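Local coordinates for uncharacterized protein (Bacteroides eggerthii, PDB 4GDZ) that is of unknown function, belongs to the DUF4251 family and binds a magnesium ion in the crystal, at residues A[72-84]-A[93-105]. Residues are numbered along the deposited sequence; the frame is centred on the assembly and turned at random.
Sequences LVNQGRGTVQVAF and GIGGVTVDGTVSD
Thr79 OG1 donates a 2.8 Å hydrogen bond to Asp100 OD1 across an antiparallel beta hairpin, strands 77-84 and 94-100. The hydroxyl meets the carboxylate from above its plane. Two residues along, Gln81 NE2 gives a longer bond to Thr98 OG1, 3.3 Å, with the hydroxyl lying in the amide plane. Gln81 CG stands anti to the backbone N (chi1 -178°), and the extended chain carries the amide alongside Thr98. A water also joins Thr98 OG1 to Val82 O.

Paired backbone bonds link Gly78 with Gly101, Val80 with Val99, Val82 with Val97 and Phe84 with Gly95. The chain turns a corner at Gly101. Within the chain, strand 94-100 is one edge of the antiparallel sheet and strand 102-110 the other. Val103 N, past the corner, still reaches Gly76 O at 2.9 Å, where the two edges come together. The bent Arg77 side chain lays one guanidinium face over Gly101 O.

The hairpin face with Val80, Val82, Val97 and Val99 is apolar. Val80 CG1 packs on Val99 CB at 3.8 Å, and both side chains also touch Ile122 of strand 116-123. Val103 CG2 lies 3.6 Å from Gly78 N, close over this glycine's backbone.

Phe84 closes the far end and also touches Val54 and Val64. Its chi1 of 57° sets CG between the backbone N and carbonyl carbon, and the ring lies over Gly95. Replacing the ring with an alanine side chain is likely to uncover Gly95 and open a gap beside Val54 and Val64. Gly95 CA sits 3.9 Å from the ring centroid in a CH-pi contact, while Gly93 O meets the ring edge, 3.6 Å from Phe84 CD1.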
# COMPACT_ATOMS: atom_id res chain seq x y z
N LEU A 72 13.49 -19.65 -1.32
CA LEU A 72 13.48 -21.03 -0.84
C LEU A 72 14.47 -21.17 0.30
O LEU A 72 15.62 -20.75 0.19
CB LEU A 72 13.87 -21.98 -1.97
CG LEU A 72 13.85 -23.50 -1.65
CD1 LEU A 72 13.50 -24.29 -2.90
CD2 LEU A 72 15.19 -23.92 -1.10
N VAL A 73 14.01 -21.75 1.41
CA VAL A 73 14.85 -22.02 2.55
C VAL A 73 14.67 -23.49 2.88
O VAL A 73 13.53 -23.98 3.00
CB VAL A 73 14.53 -21.11 3.77
CG1 VAL A 73 15.27 -21.61 5.02
CG2 VAL A 73 14.89 -19.65 3.45
N ASN A 74 15.78 -24.20 2.98
CA ASN A 74 15.75 -25.61 3.36
C ASN A 74 16.85 -25.86 4.37
O ASN A 74 17.99 -26.14 4.01
CB ASN A 74 15.93 -26.52 2.16
CG ASN A 74 15.73 -27.99 2.52
OD1 ASN A 74 15.49 -28.34 3.68
ND2 ASN A 74 15.81 -28.84 1.52
N GLN A 75 16.48 -25.68 5.64
CA GLN A 75 17.37 -25.78 6.78
C GLN A 75 18.50 -24.75 6.64
O GLN A 75 18.20 -23.56 6.55
CB GLN A 75 17.76 -27.25 7.02
CG GLN A 75 16.50 -27.97 7.49
CD GLN A 75 16.61 -29.48 7.64
OE1 GLN A 75 17.48 -30.14 7.08
NE2 GLN A 75 15.68 -30.03 8.38
N GLY A 76 19.77 -25.13 6.60
CA GLY A 76 20.82 -24.09 6.54
C GLY A 76 21.15 -23.56 5.15
O GLY A 76 22.08 -22.75 4.99
N ARG A 77 20.42 -24.01 4.13
CA ARG A 77 20.67 -23.59 2.76
C ARG A 77 19.46 -22.83 2.24
O ARG A 77 18.31 -23.09 2.61
CB ARG A 77 20.91 -24.79 1.83
CG ARG A 77 22.00 -25.77 2.28
CD ARG A 77 23.41 -25.24 2.11
NE ARG A 77 23.71 -24.86 0.73
CZ ARG A 77 24.88 -24.34 0.33
NH1 ARG A 77 25.88 -24.16 1.19
NH2 ARG A 77 25.05 -24.02 -0.95
N GLY A 78 19.72 -21.89 1.35
CA GLY A 78 18.66 -21.13 0.75
C GLY A 78 19.06 -20.59 -0.59
O GLY A 78 20.25 -20.53 -0.94
N THR A 79 18.03 -20.20 -1.34
CA THR A 79 18.14 -19.63 -2.66
C THR A 79 17.07 -18.55 -2.82
O THR A 79 15.89 -18.77 -2.53
CB THR A 79 17.90 -20.70 -3.76
OG1 THR A 79 18.80 -21.79 -3.57
CG2 THR A 79 18.13 -20.12 -5.17
N VAL A 80 17.50 -17.40 -3.28
CA VAL A 80 16.57 -16.37 -3.72
C VAL A 80 16.84 -16.10 -5.19
O VAL A 80 17.99 -15.91 -5.62
CB VAL A 80 16.62 -15.08 -2.88
CG1 VAL A 80 18.03 -14.54 -2.73
CG2 VAL A 80 15.70 -14.00 -3.49
N GLN A 81 15.77 -16.12 -5.96
CA GLN A 81 15.84 -15.73 -7.35
C GLN A 81 14.70 -14.74 -7.62
O GLN A 81 13.55 -15.04 -7.33
CB GLN A 81 15.72 -16.94 -8.28
CG GLN A 81 15.84 -16.56 -9.77
CD GLN A 81 16.12 -17.75 -10.65
OE1 GLN A 81 15.23 -18.56 -10.90
NE2 GLN A 81 17.37 -17.88 -11.11
N VAL A 82 15.03 -13.59 -8.19
CA VAL A 82 14.06 -12.56 -8.59
C VAL A 82 14.45 -12.13 -10.00
O VAL A 82 15.62 -11.91 -10.28
CB VAL A 82 14.06 -11.34 -7.64
CG1 VAL A 82 13.13 -10.22 -8.17
CG2 VAL A 82 13.66 -11.77 -6.22
N ALA A 83 13.46 -12.02 -10.89
CA ALA A 83 13.68 -11.57 -12.25
C ALA A 83 12.35 -11.15 -12.83
O ALA A 83 11.48 -11.99 -13.09
CB ALA A 83 14.34 -12.63 -13.15
N PHE A 84 12.19 -9.85 -13.01
CA PHE A 84 10.95 -9.28 -13.56
C PHE A 84 11.29 -8.27 -14.64
O PHE A 84 12.31 -7.54 -14.57
CB PHE A 84 10.05 -8.71 -12.45
CG PHE A 84 10.69 -7.67 -11.60
CD1 PHE A 84 10.64 -6.31 -11.96
CD2 PHE A 84 11.30 -8.00 -10.40
CE1 PHE A 84 11.20 -5.35 -11.15
CE2 PHE A 84 11.89 -7.04 -9.60
CZ PHE A 84 11.86 -5.71 -9.98
N GLY A 93 10.85 -0.78 -13.45
CA GLY A 93 9.96 -1.87 -13.87
C GLY A 93 10.68 -3.14 -14.30
O GLY A 93 10.05 -4.09 -14.75
N ILE A 94 12.01 -3.13 -14.18
CA ILE A 94 12.86 -4.29 -14.52
C ILE A 94 13.85 -4.44 -13.36
O ILE A 94 14.31 -3.47 -12.82
CB ILE A 94 13.55 -4.10 -15.91
CG1 ILE A 94 14.47 -5.28 -16.21
CG2 ILE A 94 14.31 -2.77 -15.97
CD1 ILE A 94 14.70 -5.46 -17.69
N GLY A 95 14.09 -5.67 -12.90
CA GLY A 95 14.99 -5.85 -11.74
C GLY A 95 15.21 -7.33 -11.52
O GLY A 95 14.51 -8.19 -12.11
N GLY A 96 16.13 -7.64 -10.63
CA GLY A 96 16.37 -9.03 -10.30
C GLY A 96 17.71 -9.27 -9.63
O GLY A 96 18.56 -8.39 -9.58
N VAL A 97 17.81 -10.46 -9.04
CA VAL A 97 19.02 -10.95 -8.38
C VAL A 97 18.88 -12.47 -8.23
O VAL A 97 17.77 -13.00 -8.11
CB VAL A 97 19.24 -10.28 -7.00
CG1 VAL A 97 18.25 -10.81 -5.97
CG2 VAL A 97 20.69 -10.45 -6.51
N THR A 98 20.01 -13.18 -8.23
CA THR A 98 20.03 -14.59 -7.79
C THR A 98 21.14 -14.79 -6.76
O THR A 98 22.29 -14.45 -6.99
CB THR A 98 20.23 -15.56 -8.99
OG1 THR A 98 19.16 -15.38 -9.91
CG2 THR A 98 20.26 -17.06 -8.54
N VAL A 99 20.78 -15.32 -5.60
CA VAL A 99 21.79 -15.67 -4.58
C VAL A 99 21.47 -17.08 -4.10
O VAL A 99 20.36 -17.36 -3.62
CB VAL A 99 21.74 -14.71 -3.37
CG1 VAL A 99 22.92 -15.00 -2.42
CG2 VAL A 99 21.75 -13.25 -3.84
N ASP A 100 22.45 -17.94 -4.20
CA ASP A 100 22.31 -19.33 -3.76
C ASP A 100 23.41 -19.60 -2.75
O ASP A 100 24.58 -19.43 -3.07
CB ASP A 100 22.47 -20.24 -5.00
CG ASP A 100 22.27 -21.72 -4.69
OD1 ASP A 100 21.61 -22.02 -3.69
OD2 ASP A 100 22.74 -22.58 -5.47
N GLY A 101 23.05 -20.02 -1.54
CA GLY A 101 24.04 -20.30 -0.52
C GLY A 101 23.48 -20.70 0.83
O GLY A 101 22.61 -21.55 0.92
N THR A 102 24.01 -20.10 1.88
CA THR A 102 23.69 -20.51 3.23
C THR A 102 22.81 -19.46 3.89
O THR A 102 22.87 -18.28 3.54
CB THR A 102 24.96 -20.71 4.07
OG1 THR A 102 25.71 -19.51 3.99
CG2 THR A 102 25.79 -21.94 3.56
N VAL A 103 21.98 -19.90 4.83
CA VAL A 103 21.02 -19.05 5.53
C VAL A 103 21.56 -18.73 6.90
O VAL A 103 22.03 -19.61 7.59
CB VAL A 103 19.65 -19.75 5.64
CG1 VAL A 103 18.69 -18.98 6.54
CG2 VAL A 103 19.05 -19.94 4.25
N SER A 104 21.49 -17.47 7.31
CA SER A 104 22.00 -17.08 8.61
C SER A 104 21.17 -15.96 9.21
O SER A 104 20.35 -15.32 8.51
CB SER A 104 23.46 -16.59 8.48
OG SER A 104 23.54 -15.41 7.68
N ASP A 105 21.42 -15.72 10.50
CA ASP A 105 20.85 -14.57 11.23
C ASP A 105 19.33 -14.56 11.19
O ASP A 105 18.74 -13.54 10.91
CB ASP A 105 21.39 -13.24 10.67
CG ASP A 105 22.92 -13.19 10.66
OD1 ASP A 105 23.51 -13.36 11.74
OD2 ASP A 105 23.53 -12.99 9.58
O HOH W 1 21.95 -23.35 -1.36
O HOH W 2 17.99 -13.30 -11.28